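Local coordinates for protein L-iditol 2-dehydrogenase (Clostridium scindens, PDB 4OH1) that binds zinc and probably oxidises sugar alcohols such as L-iditol with NAD+, as a member of the zinc-containing alcohol dehydrogenase family, at residues V177-A182 against I201-I206; M188-A193 against N217-A222; E167-S172 against C244-T249; G240-V245 against L259-R264; A268-M273 against K293-M298. One frame throughout, in Å; residues are numbered along the deposited sequence.

Contact 1: V177-A182 against I201-I206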
# COMPACT_ATOMS: atom_id res chain seq x y z
N VAL A 177 8.95 17.21 -5.95
CA VAL A 177 7.58 17.52 -6.33
C VAL A 177 7.53 18.65 -7.32
O VAL A 177 8.11 19.73 -7.09
CB VAL A 177 6.74 17.91 -5.08
CG1 VAL A 177 5.35 18.26 -5.46
CG2 VAL A 177 6.73 16.82 -4.10
N ALA A 178 6.85 18.42 -8.43
CA ALA A 178 6.56 19.49 -9.40
C ALA A 178 5.07 19.80 -9.40
O ALA A 178 4.26 18.89 -9.58
CB ALA A 178 6.98 19.08 -10.81
N ILE A 179 4.72 21.06 -9.18
CA ILE A 179 3.31 21.48 -9.18
C ILE A 179 3.08 22.42 -10.34
O ILE A 179 3.75 23.44 -10.44
CB ILE A 179 2.93 22.18 -7.85
CG1 ILE A 179 3.04 21.20 -6.69
CG2 ILE A 179 1.50 22.79 -7.91
CD1 ILE A 179 3.22 21.84 -5.36
N MSE A 180 2.17 22.05 -11.23
CA MSE A 180 1.83 22.90 -12.41
C MSE A 180 0.61 23.74 -11.99
O MSE A 180 -0.50 23.21 -11.75
CB MSE A 180 1.49 22.11 -13.65
CG MSE A 180 2.20 20.79 -13.81
SE MSE A 180 4.18 21.00 -13.74
CE MSE A 180 4.17 21.97 -15.41
N GLY A 181 0.86 25.02 -11.85
CA GLY A 181 -0.19 26.01 -11.55
C GLY A 181 0.02 26.63 -10.18
O GLY A 181 0.12 25.93 -9.20
N ALA A 182 0.13 27.94 -10.13
CA ALA A 182 0.30 28.65 -8.86
C ALA A 182 -0.98 29.35 -8.39
O ALA A 182 -0.94 30.47 -7.87
CB ALA A 182 1.40 29.63 -8.97
N ILE A 201 10.58 21.13 -3.90
CA ILE A 201 9.25 21.54 -4.39
C ILE A 201 9.41 22.65 -5.42
O ILE A 201 9.94 23.68 -5.10
CB ILE A 201 8.35 22.05 -3.28
CG1 ILE A 201 8.20 20.97 -2.20
CG2 ILE A 201 7.00 22.39 -3.82
CD1 ILE A 201 7.56 21.41 -0.87
N THR A 202 9.01 22.41 -6.65
CA THR A 202 9.11 23.41 -7.73
C THR A 202 7.75 23.67 -8.32
O THR A 202 7.04 22.75 -8.72
CB THR A 202 9.98 22.87 -8.86
OG1 THR A 202 11.26 22.53 -8.33
CG2 THR A 202 10.16 23.89 -9.96
N VAL A 203 7.36 24.92 -8.34
CA VAL A 203 6.09 25.34 -8.94
C VAL A 203 6.30 26.00 -10.29
O VAL A 203 7.28 26.75 -10.52
CB VAL A 203 5.34 26.28 -7.98
CG1 VAL A 203 4.05 26.86 -8.58
CG2 VAL A 203 5.00 25.54 -6.67
N PHE A 204 5.37 25.74 -11.20
CA PHE A 204 5.45 26.27 -12.55
C PHE A 204 4.21 27.13 -12.83
O PHE A 204 3.13 26.72 -12.50
CB PHE A 204 5.53 25.13 -13.58
CG PHE A 204 6.73 24.27 -13.45
CD1 PHE A 204 6.77 23.26 -12.50
CD2 PHE A 204 7.81 24.40 -14.32
CE1 PHE A 204 7.87 22.42 -12.38
CE2 PHE A 204 8.91 23.55 -14.20
CZ PHE A 204 8.90 22.55 -13.20
N ASP A 205 4.39 28.32 -13.39
CA ASP A 205 3.25 29.13 -13.84
C ASP A 205 3.69 30.11 -14.92
O ASP A 205 4.89 30.24 -15.11
CB ASP A 205 2.65 29.90 -12.64
CG ASP A 205 1.21 30.38 -12.88
OD1 ASP A 205 0.99 31.47 -13.50
OD2 ASP A 205 0.27 29.70 -12.43
N ILE A 206 2.77 30.82 -15.59
CA ILE A 206 3.11 31.95 -16.53
C ILE A 206 3.35 33.29 -15.83
O ILE A 206 4.14 34.16 -16.24
CB ILE A 206 1.96 32.23 -17.49
CG1 ILE A 206 1.42 30.95 -18.11
CG2 ILE A 206 2.43 33.16 -18.60
CD1 ILE A 206 2.53 30.02 -18.59

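Contact 2: M188-A193 against N217-A222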
# COMPACT_ATOMS: atom_id res chain seq x y z
N MSE A 188 -2.02 25.37 -1.83
CA MSE A 188 -2.28 24.32 -0.84
C MSE A 188 -1.38 23.08 -1.06
O MSE A 188 -0.95 22.47 -0.09
CB MSE A 188 -3.74 23.87 -0.88
CG MSE A 188 -4.68 25.00 -0.56
SE MSE A 188 -6.61 24.51 -0.48
CE MSE A 188 -7.21 26.10 -1.51
N LEU A 189 -1.17 22.68 -2.31
CA LEU A 189 -0.23 21.59 -2.61
C LEU A 189 1.22 21.95 -2.19
O LEU A 189 1.95 21.10 -1.73
CB LEU A 189 -0.27 21.24 -4.07
CG LEU A 189 -1.56 20.50 -4.45
CD1 LEU A 189 -1.65 20.44 -5.96
CD2 LEU A 189 -1.61 19.11 -3.82
N VAL A 190 1.61 23.20 -2.31
CA VAL A 190 2.93 23.57 -1.84
C VAL A 190 3.02 23.26 -0.34
O VAL A 190 3.97 22.60 0.14
CB VAL A 190 3.31 25.03 -2.11
CG1 VAL A 190 4.54 25.43 -1.36
CG2 VAL A 190 3.55 25.26 -3.62
N GLN A 191 2.05 23.73 0.42
CA GLN A 191 2.06 23.55 1.87
C GLN A 191 1.98 22.08 2.24
O GLN A 191 2.67 21.64 3.16
CB GLN A 191 0.96 24.35 2.54
CG GLN A 191 1.20 25.87 2.42
CD GLN A 191 0.36 26.72 3.34
OE1 GLN A 191 -0.04 26.27 4.41
NE2 GLN A 191 0.15 27.98 2.96
N LEU A 192 1.15 21.33 1.52
CA LEU A 192 1.01 19.93 1.77
C LEU A 192 2.21 19.12 1.34
O LEU A 192 2.48 18.08 1.96
CB LEU A 192 -0.24 19.35 1.09
CG LEU A 192 -1.59 19.75 1.64
CD1 LEU A 192 -2.63 19.20 0.77
CD2 LEU A 192 -1.80 19.28 3.08
N ALA A 193 2.91 19.56 0.30
CA ALA A 193 4.13 18.88 -0.11
C ALA A 193 5.16 19.07 1.00
O ALA A 193 5.82 18.13 1.34
CB ALA A 193 4.68 19.37 -1.42
N ASN A 217 4.78 30.53 -0.04
CA ASN A 217 4.08 29.40 0.57
C ASN A 217 4.99 28.22 0.91
O ASN A 217 4.51 27.24 1.44
CB ASN A 217 2.93 28.93 -0.34
CG ASN A 217 1.67 29.72 -0.10
OD1 ASN A 217 0.84 29.35 0.69
ND2 ASN A 217 1.58 30.86 -0.74
N GLY A 218 6.29 28.30 0.59
CA GLY A 218 7.24 27.22 0.90
C GLY A 218 7.87 26.49 -0.26
O GLY A 218 8.58 25.54 -0.04
N ALA A 219 7.67 26.93 -1.50
CA ALA A 219 8.27 26.24 -2.59
C ALA A 219 9.73 26.53 -2.58
O ALA A 219 10.13 27.62 -2.25
CB ALA A 219 7.70 26.72 -3.86
N ASP A 220 10.55 25.59 -3.00
CA ASP A 220 11.98 25.83 -3.16
C ASP A 220 12.27 26.61 -4.43
O ASP A 220 13.10 27.51 -4.43
CB ASP A 220 12.77 24.49 -3.17
CG ASP A 220 12.53 23.66 -1.92
OD1 ASP A 220 13.03 24.06 -0.88
OD2 ASP A 220 11.81 22.65 -1.94
N TYR A 221 11.60 26.28 -5.53
CA TYR A 221 11.82 26.98 -6.76
C TYR A 221 10.48 27.29 -7.39
O TYR A 221 9.49 26.57 -7.20
CB TYR A 221 12.64 26.10 -7.72
CG TYR A 221 13.94 25.66 -7.12
CD1 TYR A 221 14.97 26.56 -6.92
CD2 TYR A 221 14.12 24.37 -6.70
CE1 TYR A 221 16.15 26.19 -6.37
CE2 TYR A 221 15.32 23.97 -6.11
CZ TYR A 221 16.32 24.91 -5.96
OH TYR A 221 17.49 24.58 -5.39
N ALA A 222 10.46 28.34 -8.17
CA ALA A 222 9.26 28.75 -8.87
C ALA A 222 9.65 29.23 -10.25
O ALA A 222 10.40 30.16 -10.38
CB ALA A 222 8.57 29.83 -8.11

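Contact 3: E167-S172 against C244-T249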
# COMPACT_ATOMS: atom_id res chain seq x y z
N GLU A 167 -1.90 12.70 -2.07
CA GLU A 167 -1.80 11.32 -1.71
C GLU A 167 -1.69 10.47 -2.92
O GLU A 167 -0.99 9.48 -2.92
CB GLU A 167 -3.03 10.90 -0.91
CG GLU A 167 -2.97 11.48 0.48
CD GLU A 167 -4.24 11.30 1.32
OE1 GLU A 167 -5.31 10.92 0.77
OE2 GLU A 167 -4.15 11.58 2.55
N GLN A 168 -2.41 10.82 -3.95
CA GLN A 168 -2.35 10.06 -5.18
C GLN A 168 -0.96 10.20 -5.88
O GLN A 168 -0.47 9.28 -6.47
CB GLN A 168 -3.46 10.50 -6.10
CG GLN A 168 -3.51 9.77 -7.40
CD GLN A 168 -3.74 8.27 -7.22
OE1 GLN A 168 -4.86 7.81 -7.31
NE2 GLN A 168 -2.66 7.49 -7.03
N ALA A 169 -0.32 11.33 -5.73
CA ALA A 169 1.04 11.53 -6.23
C ALA A 169 2.08 10.91 -5.33
O ALA A 169 3.30 10.93 -5.64
CB ALA A 169 1.31 13.03 -6.31
N LYS A 170 1.63 10.39 -4.19
CA LYS A 170 2.51 9.71 -3.27
C LYS A 170 3.63 10.59 -2.74
O LYS A 170 4.77 10.15 -2.58
CB LYS A 170 3.05 8.45 -3.92
CG LYS A 170 1.87 7.58 -4.17
CD LYS A 170 2.16 6.47 -5.04
CE LYS A 170 0.87 5.77 -5.36
NZ LYS A 170 1.27 4.39 -5.75
N ILE A 171 3.28 11.82 -2.40
CA ILE A 171 4.28 12.68 -1.88
C ILE A 171 4.72 12.08 -0.57
O ILE A 171 3.88 11.71 0.24
CB ILE A 171 3.78 14.06 -1.67
CG1 ILE A 171 3.15 14.59 -2.99
CG2 ILE A 171 4.95 14.93 -1.24
CD1 ILE A 171 2.70 16.13 -2.90
N SER A 172 6.02 11.94 -0.35
CA SER A 172 6.50 11.37 0.92
C SER A 172 7.95 11.75 1.11
O SER A 172 8.54 12.43 0.25
CB SER A 172 6.32 9.85 0.93
OG SER A 172 6.95 9.24 -0.20
N CYS A 244 7.06 13.29 -8.18
CA CYS A 244 5.67 13.57 -8.04
C CYS A 244 5.38 14.76 -8.94
O CYS A 244 6.06 15.76 -8.85
CB CYS A 244 5.36 13.96 -6.60
SG CYS A 244 5.91 12.74 -5.37
N VAL A 245 4.42 14.62 -9.83
CA VAL A 245 3.96 15.73 -10.66
C VAL A 245 2.45 15.93 -10.48
O VAL A 245 1.65 14.97 -10.58
CB VAL A 245 4.33 15.50 -12.15
CG1 VAL A 245 3.64 16.47 -13.07
CG2 VAL A 245 5.85 15.59 -12.37
N LEU A 246 2.06 17.18 -10.20
CA LEU A 246 0.67 17.51 -9.94
C LEU A 246 0.18 18.55 -10.91
O LEU A 246 0.64 19.69 -10.87
CB LEU A 246 0.52 18.09 -8.55
CG LEU A 246 0.73 16.89 -7.62
CD1 LEU A 246 1.86 17.14 -6.82
CD2 LEU A 246 -0.49 16.54 -6.88
N GLU A 247 -0.75 18.16 -11.77
CA GLU A 247 -1.24 19.05 -12.88
C GLU A 247 -2.60 19.64 -12.54
O GLU A 247 -3.62 18.94 -12.54
CB GLU A 247 -1.33 18.30 -14.19
CG GLU A 247 -1.26 19.21 -15.48
CD GLU A 247 -2.13 20.47 -15.42
OE1 GLU A 247 -3.38 20.40 -15.46
OE2 GLU A 247 -1.52 21.55 -15.36
N GLY A 248 -2.57 20.94 -12.22
CA GLY A 248 -3.76 21.69 -11.82
C GLY A 248 -4.12 22.88 -12.73
O GLY A 248 -5.03 23.61 -12.42
N THR A 249 -3.40 23.13 -13.82
CA THR A 249 -3.78 24.22 -14.71
C THR A 249 -4.91 23.86 -15.64
O THR A 249 -5.58 24.74 -16.11
CB THR A 249 -2.66 24.66 -15.64
OG1 THR A 249 -2.37 23.61 -16.58
CG2 THR A 249 -1.40 25.04 -14.82

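Contact 4: G240-V245 against L259-R264. With EDO (1,2-ethanediol), chain F.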
# COMPACT_ATOMS: atom_id res chain seq x y z
N GLY A 240 17.70 16.10 -10.89
CA GLY A 240 17.06 14.97 -11.50
C GLY A 240 15.60 15.22 -11.73
O GLY A 240 15.06 16.30 -11.43
N ARG A 241 14.96 14.24 -12.33
CA ARG A 241 13.57 14.39 -12.67
C ARG A 241 12.71 14.27 -11.39
O ARG A 241 13.22 13.90 -10.33
CB ARG A 241 13.22 13.39 -13.75
CG ARG A 241 13.74 13.82 -15.08
CD ARG A 241 13.14 13.06 -16.20
NE ARG A 241 13.88 11.83 -16.36
CZ ARG A 241 13.41 10.72 -16.93
NH1 ARG A 241 12.15 10.61 -17.34
NH2 ARG A 241 14.21 9.69 -17.04
N TYR A 242 11.44 14.66 -11.49
CA TYR A 242 10.57 14.78 -10.35
C TYR A 242 9.82 13.52 -9.97
O TYR A 242 9.21 12.88 -10.81
CB TYR A 242 9.63 15.97 -10.55
CG TYR A 242 10.35 17.28 -10.46
CD1 TYR A 242 11.09 17.76 -11.53
CD2 TYR A 242 10.30 18.04 -9.32
CE1 TYR A 242 11.80 18.93 -11.44
CE2 TYR A 242 11.01 19.26 -9.22
CZ TYR A 242 11.75 19.68 -10.27
OH TYR A 242 12.43 20.88 -10.21
N ASP A 243 9.82 13.18 -8.69
CA ASP A 243 9.09 11.95 -8.28
C ASP A 243 7.56 12.08 -8.35
O ASP A 243 6.87 11.10 -8.60
CB ASP A 243 9.50 11.48 -6.90
CG ASP A 243 11.02 11.36 -6.76
OD1 ASP A 243 11.68 10.63 -7.52
OD2 ASP A 243 11.55 12.03 -5.89
N CYS A 244 7.06 13.29 -8.18
CA CYS A 244 5.67 13.57 -8.04
C CYS A 244 5.38 14.76 -8.94
O CYS A 244 6.06 15.76 -8.85
CB CYS A 244 5.36 13.96 -6.60
SG CYS A 244 5.91 12.74 -5.37
N VAL A 245 4.42 14.62 -9.83
CA VAL A 245 3.96 15.73 -10.66
C VAL A 245 2.45 15.93 -10.48
O VAL A 245 1.65 14.97 -10.58
CB VAL A 245 4.33 15.50 -12.15
CG1 VAL A 245 3.64 16.47 -13.07
CG2 VAL A 245 5.85 15.59 -12.37
N LEU A 259 4.49 15.53 -17.74
CA LEU A 259 4.91 14.16 -18.04
C LEU A 259 6.41 14.12 -18.33
O LEU A 259 7.14 13.19 -17.91
CB LEU A 259 4.12 13.61 -19.23
CG LEU A 259 4.30 12.15 -19.61
CD1 LEU A 259 3.89 11.22 -18.50
CD2 LEU A 259 3.46 11.87 -20.88
N GLN A 260 6.91 15.13 -19.02
CA GLN A 260 8.33 15.17 -19.33
C GLN A 260 9.25 15.29 -18.13
O GLN A 260 10.33 14.74 -18.13
CB GLN A 260 8.61 16.34 -20.25
CG GLN A 260 8.05 16.11 -21.60
CD GLN A 260 8.46 17.19 -22.57
OE1 GLN A 260 8.58 18.38 -22.20
NE2 GLN A 260 8.70 16.79 -23.82
N LEU A 261 8.79 16.03 -17.14
CA LEU A 261 9.46 16.23 -15.85
C LEU A 261 9.46 15.02 -14.95
O LEU A 261 10.28 14.89 -14.05
CB LEU A 261 8.77 17.36 -15.07
CG LEU A 261 8.92 18.76 -15.61
CD1 LEU A 261 7.94 19.66 -14.90
CD2 LEU A 261 10.32 19.29 -15.46
N LEU A 262 8.57 14.11 -15.20
CA LEU A 262 8.37 13.01 -14.33
C LEU A 262 9.55 11.99 -14.35
O LEU A 262 9.97 11.53 -15.39
CB LEU A 262 7.04 12.33 -14.72
CG LEU A 262 6.57 11.31 -13.64
CD1 LEU A 262 6.15 11.98 -12.37
CD2 LEU A 262 5.40 10.52 -14.23
N ALA A 263 10.07 11.66 -13.19
CA ALA A 263 11.13 10.67 -13.05
C ALA A 263 10.68 9.27 -13.38
O ALA A 263 9.49 8.98 -13.43
CB ALA A 263 11.65 10.68 -11.65
N ARG A 264 11.65 8.38 -13.59
CA ARG A 264 11.36 6.98 -13.78
C ARG A 264 10.68 6.47 -12.53
O ARG A 264 11.05 6.86 -11.44
CB ARG A 264 12.63 6.17 -14.06
CG ARG A 264 13.35 6.59 -15.31
CD ARG A 264 14.65 5.75 -15.57
NE ARG A 264 14.34 4.50 -16.26
CZ ARG A 264 15.18 3.47 -16.34
NH1 ARG A 264 16.37 3.54 -15.76
NH2 ARG A 264 14.84 2.36 -16.98
C1 EDO F . 15.38 10.60 -8.99
O1 EDO F . 14.46 11.56 -8.44
C2 EDO F . 16.54 10.44 -8.02
O2 EDO F . 16.07 10.01 -6.72
O HOH W 1 10.46 12.34 -18.49
O HOH W 2 10.30 8.38 -9.03

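Contact 5: A268-M273 against K293-M298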
# COMPACT_ATOMS: atom_id res chain seq x y z
N ALA A 268 2.46 10.91 -11.67
CA ALA A 268 1.82 12.17 -12.15
C ALA A 268 0.31 12.11 -11.96
O ALA A 268 -0.33 11.13 -12.40
CB ALA A 268 2.13 12.40 -13.60
N VAL A 269 -0.25 13.20 -11.43
CA VAL A 269 -1.67 13.29 -11.12
C VAL A 269 -2.27 14.50 -11.85
O VAL A 269 -1.84 15.65 -11.68
CB VAL A 269 -1.93 13.45 -9.64
CG1 VAL A 269 -3.39 13.42 -9.36
CG2 VAL A 269 -1.31 12.29 -8.87
N TYR A 270 -3.29 14.19 -12.66
CA TYR A 270 -4.02 15.14 -13.46
C TYR A 270 -5.38 15.30 -12.84
O TYR A 270 -6.25 14.47 -13.00
CB TYR A 270 -4.09 14.64 -14.92
CG TYR A 270 -2.73 14.60 -15.55
CD1 TYR A 270 -2.17 15.72 -16.16
CD2 TYR A 270 -1.95 13.46 -15.50
CE1 TYR A 270 -0.88 15.68 -16.74
CE2 TYR A 270 -0.68 13.42 -16.05
CZ TYR A 270 -0.15 14.52 -16.69
OH TYR A 270 1.12 14.45 -17.18
N PHE A 271 -5.52 16.36 -12.08
CA PHE A 271 -6.73 16.63 -11.28
C PHE A 271 -7.52 17.87 -11.70
O PHE A 271 -8.57 18.13 -11.15
CB PHE A 271 -6.35 16.77 -9.77
CG PHE A 271 -5.49 17.94 -9.45
CD1 PHE A 271 -4.12 17.85 -9.50
CD2 PHE A 271 -6.05 19.13 -9.01
CE1 PHE A 271 -3.29 18.96 -9.18
CE2 PHE A 271 -5.23 20.26 -8.70
CZ PHE A 271 -3.86 20.16 -8.79
N ALA A 272 -6.99 18.65 -12.64
CA ALA A 272 -7.70 19.79 -13.15
C ALA A 272 -8.90 19.36 -13.99
O ALA A 272 -9.02 18.22 -14.42
CB ALA A 272 -6.78 20.63 -13.97
N MSE A 273 -9.81 20.30 -14.19
CA MSE A 273 -10.85 20.14 -15.20
C MSE A 273 -10.28 20.61 -16.53
O MSE A 273 -9.82 21.75 -16.63
CB MSE A 273 -12.01 21.05 -14.88
CG MSE A 273 -13.02 20.49 -13.94
SE MSE A 273 -14.58 21.48 -14.43
CE MSE A 273 -14.76 20.71 -16.26
N LYS A 293 6.60 5.05 -15.86
CA LYS A 293 5.83 6.14 -15.30
C LYS A 293 4.43 5.68 -14.86
O LYS A 293 3.94 4.65 -15.27
CB LYS A 293 5.77 7.33 -16.24
CG LYS A 293 7.12 8.01 -16.46
CD LYS A 293 7.03 8.98 -17.63
CE LYS A 293 8.36 9.73 -17.79
NZ LYS A 293 8.18 10.79 -18.80
N HIS A 294 3.86 6.40 -13.89
CA HIS A 294 2.51 6.12 -13.41
C HIS A 294 1.75 7.41 -13.61
O HIS A 294 2.16 8.47 -13.11
CB HIS A 294 2.48 5.69 -11.95
CG HIS A 294 3.51 4.67 -11.60
ND1 HIS A 294 3.33 3.33 -11.82
CD2 HIS A 294 4.74 4.80 -11.07
CE1 HIS A 294 4.42 2.68 -11.47
NE2 HIS A 294 5.30 3.54 -11.02
N ILE A 295 0.65 7.30 -14.38
CA ILE A 295 -0.21 8.45 -14.72
C ILE A 295 -1.59 8.22 -14.12
O ILE A 295 -2.26 7.21 -14.41
CB ILE A 295 -0.30 8.53 -16.24
CG1 ILE A 295 1.10 8.87 -16.78
CG2 ILE A 295 -1.32 9.56 -16.68
CD1 ILE A 295 1.22 8.70 -18.24
N HIS A 296 -2.03 9.16 -13.31
CA HIS A 296 -3.27 9.02 -12.58
C HIS A 296 -4.19 10.18 -12.82
O HIS A 296 -3.76 11.35 -12.95
CB HIS A 296 -3.04 9.05 -11.07
CG HIS A 296 -1.94 8.18 -10.59
ND1 HIS A 296 -2.11 6.83 -10.40
CD2 HIS A 296 -0.67 8.46 -10.23
CE1 HIS A 296 -0.98 6.31 -9.95
NE2 HIS A 296 -0.08 7.27 -9.86
N GLY A 297 -5.47 9.86 -12.78
CA GLY A 297 -6.50 10.86 -12.59
C GLY A 297 -6.94 11.00 -11.13
O GLY A 297 -6.46 10.29 -10.23
N MSE A 298 -7.87 11.92 -10.90
CA MSE A 298 -8.37 12.25 -9.56
C MSE A 298 -9.78 12.89 -9.69
O MSE A 298 -9.92 14.01 -10.23
CB MSE A 298 -7.39 13.22 -8.88
CG MSE A 298 -7.15 12.97 -7.37
SE MSE A 298 -8.82 13.19 -6.41
CE MSE A 298 -8.87 15.17 -6.55

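Contact 1: V177-A182 against I201-I206
Met180 keeps CG beside its backbone N (chi1 -32°) and bends again at chi2 and chi3, folding the selenium of this selenomethionine back over its own strand and against Phe204, whose CG is likewise turned away from its carbonyl carbon (chi1 -62°). The two side chains run alongside each other on adjacent parallel strands, 176-180 and 200-205, which with helix 184-194 form the opening beta-alpha-beta unit of the Rossmann-type sheet. SE lies 4.4 Å from the centre of the Phe204 ring, obliquely placed, a Met-aromatic contact that suits a polarisable atom. Ala178 CB comes within 3.8 Å of Phe204 CE1; so small a side chain lets the ring rest beside the neighbouring strand. On the same face Thr202 OG1 is hydrogen-bonded to the hydroxyl of Tyr242. The reverse face is purely aliphatic: Ile179 CD1 meets Ile201 CG2 at 4.1 Å, and Ile179 CB meets Val203 CG2 at a like distance. Beta-branched residues suit extended strands, and helix 184-194 covers them. The backbone zips up in parallel fashion: Ile179 N and O bond Thr202 O and Phe204 N, both at 2.9 Å, with Val177 O to Thr202 N before them and Gly181 N to Phe204 O after. Gly181, at a positive phi, probably opens the glycine-rich turn of a Rossmann dinucleotide-binding motif. Just beyond it Asp205 closes the pair: its OD2 receives Ala182 N at 2.9 Å on the anti side, 22° out of the carboxylate plane, while OD1 takes Val207 N.

Contact 2: M188-A193 against N217-A222
Val190 and Gln191 of helix 184-194 divide the work of meeting the turn at Asn217-Ala219, one by van der Waals contact of a methyl with the backbone and the other through its amide. With CG1 anti to the backbone N (chi1 168°), Val190 pushes that methyl into the bend, 3.3 Å from Asn217 O and 3.5 Å from Ala219 N. A short branched side chain fits here because the backbone passes so close to the helix. Gln191 needs more length: CG lies beside its backbone N (chi1 -67°) and the chain beyond runs extended, bringing NE2 to Asn217 OD1 at 2.7 Å. Asn217 turns its amide roughly square to the plane of CA, CB and CG (chi2 -92°), presenting OD1 to the helix. The bond is in the plane of both amides, which are nearly coplanar, so each holds the other's rotation. Further partners fix both groups: Gln191 OE1 accepts from Asp316 N, and Asn217 ND2 donates to Leu213 O and Lys319 O. Gly218 ends helix 208-216 in a Schellman motif; its positive phi suits a residue without a side chain. The contact therefore joins the helix that follows the first Rossmann strand to the connection between helix 208-216 and strand 221-224, with Val190 and Ala219 both leaning on Val203 of strand 200-205, while Met188 and Leu192 face helix 156-168.

Contact 3: E167-S172 against C244-T249
Ala169 and Ile171 pack on Cys244 and Leu246, joining the end of helix 156-168 to a central strand, 242-247, of the Rossmann-type sheet. The apolar contacts come first. Ala169 CB, pointing at the strand, touches Leu246 CD2 at 4.0 Å and Cys244 CB at 4.2 Å; a methyl suits the short distance between the backbones, whose CA atoms at Ala169 and Cys244 are 5.4 Å apart. Ile171 reaches further, its CD1 meeting Leu246 CD1 at 4.1 Å as the two side chains slant across each other, and its CG1 lying as close to Cys244 SG. Cys244 and Leu246 alternate with residues that face the other way, so both present themselves to this side of the sheet. In Cys244 the sulfur is set anti to the carbonyl carbon (chi1 -55°), which brings SG to 3.2 Å from Ala169 O. Backbone bonds shape the helix end: Lys170 N reaches back to Glu167 O, and the positive phi of Lys170 marks a Schellman motif. Its long side chain leads away from the strand, as befits an exposed lysine. Carboxylate bonds organise the other end of the strand, where Gly248 begins a glycine-rich strand-turn-helix sequence resembling a Rossmann motif. Glu247 OE1 receives Gly250 N, and Glu247 OE2 receives Thr249 N at 2.9 Å and Thr249 OG1 at 2.5 Å, the two donors approaching from opposite faces of the carboxylate.

Contact 4: G240-V245 against L259-R264
Arg241 NH1 is held by several oxygens at once: it forms a salt bridge with Asp291, donates to a water at 2.7 Å, and makes a weak bond to Leu262 O at 3.1 Å. The bend at chi3 (-84°) turns its guanidinium along the opposite segment towards Arg264, so that Ala263 CA and Arg264 N lie over one face of it. Arg241 NH2 approaches Arg264 CG, the guanidinium planes almost parallel, while Arg264 has its own partners, NH2 bonding Trp290 O and the guanidinium making a cation-pi contact with the Trp290 ring. Two backbone bonds fix the short parallel pairing. Tyr242 N donates to Leu261 O at 2.8 Å, and Ala263 N donates to Tyr242 O at the same length, from 40° above that carbonyl plane. Ala263, a small residue, lets the chains close up here. Leu262 swings CG anti to its backbone N (chi1 -167°), which places CD1 3.6 Å from Val245 CG2 and buries both against Ala268. At the edge of the contact a water donates to both Asp243 OD1 and Arg264 O; an ethanediol, probably from the crystallisation liquor, has O1 3.1 Å from Asp243 OD1 and also bonds Glu110 of the third subunit. Asp243 OD2 accepts from Ser176 N. The contact pairs the start of strand 242-247 with the end of helix 252-261, within the beta-alpha-beta crossover to strand 266-270 typical of the second half of a Rossmann fold.

Contact 5: A268-M273 against K293-M298
Ala268 and His296 share the backbone ladder: Ala268 N donates to His294 O and His296 N to Ala268 O, both at 2.8 Å, and Tyr270 N follows to His296 O at 2.9 Å. Beyond that the strands part, leaving Tyr270 O and Met298 N buried, 3.7 Å apart and without partners. Here side chains take over: Met298 CB packs on Phe271 CB at 3.8 Å and on Val269 CG1 at 4.0 Å. Val269 CG2 lies near His296 CD2, while on the reverse face Ile295 CG2 touches Tyr270 CE2 at 4.0 Å. These are the last two parallel strands on this side of the Rossmann sheet, 266-270 and 294-297. A second shell orients the polar ends. Tyr270 OH bonds Ala255 O of helix 252-261, and His296 NE2 is held by Asp267 OD1, as His294 NE2 is by Asp265 OD1. Histidine suits both places because its second ring nitrogen, ND1, is left for the third subunit, where each bonds the other's counterpart; residues 294-296 also pair with that chain in an antiparallel ladder, carrying the sheet across the interface. Further out, the Met298 side chain leans on Ser164 and Ser165 of helix 156-168, about 8 Å from the side chain of the zinc ligand Glu157.

All five contacts belong to one six-stranded parallel sheet and its covering helices. Contacts 1 and 5 are strand pairs on either side of strand 242-247: a regular ladder in contact 1, almost wholly covered by its own chain, though Ile201 also touches Arg314 of a neighbouring subunit, and in contact 5 a ladder that breaks off after Tyr270 and turns histidines to another subunit. Contacts 3 and 4 share Cys244 and Val245, which face opposite ways: contact 3 meets a helix end mainly through apolar groups, while contact 4, only partly buried, uses arginine, aspartate and water. Contact 2, beside contact 1, is distinguished by its amide pair; Leu189 of its helix reaches Phe271 of contact 5.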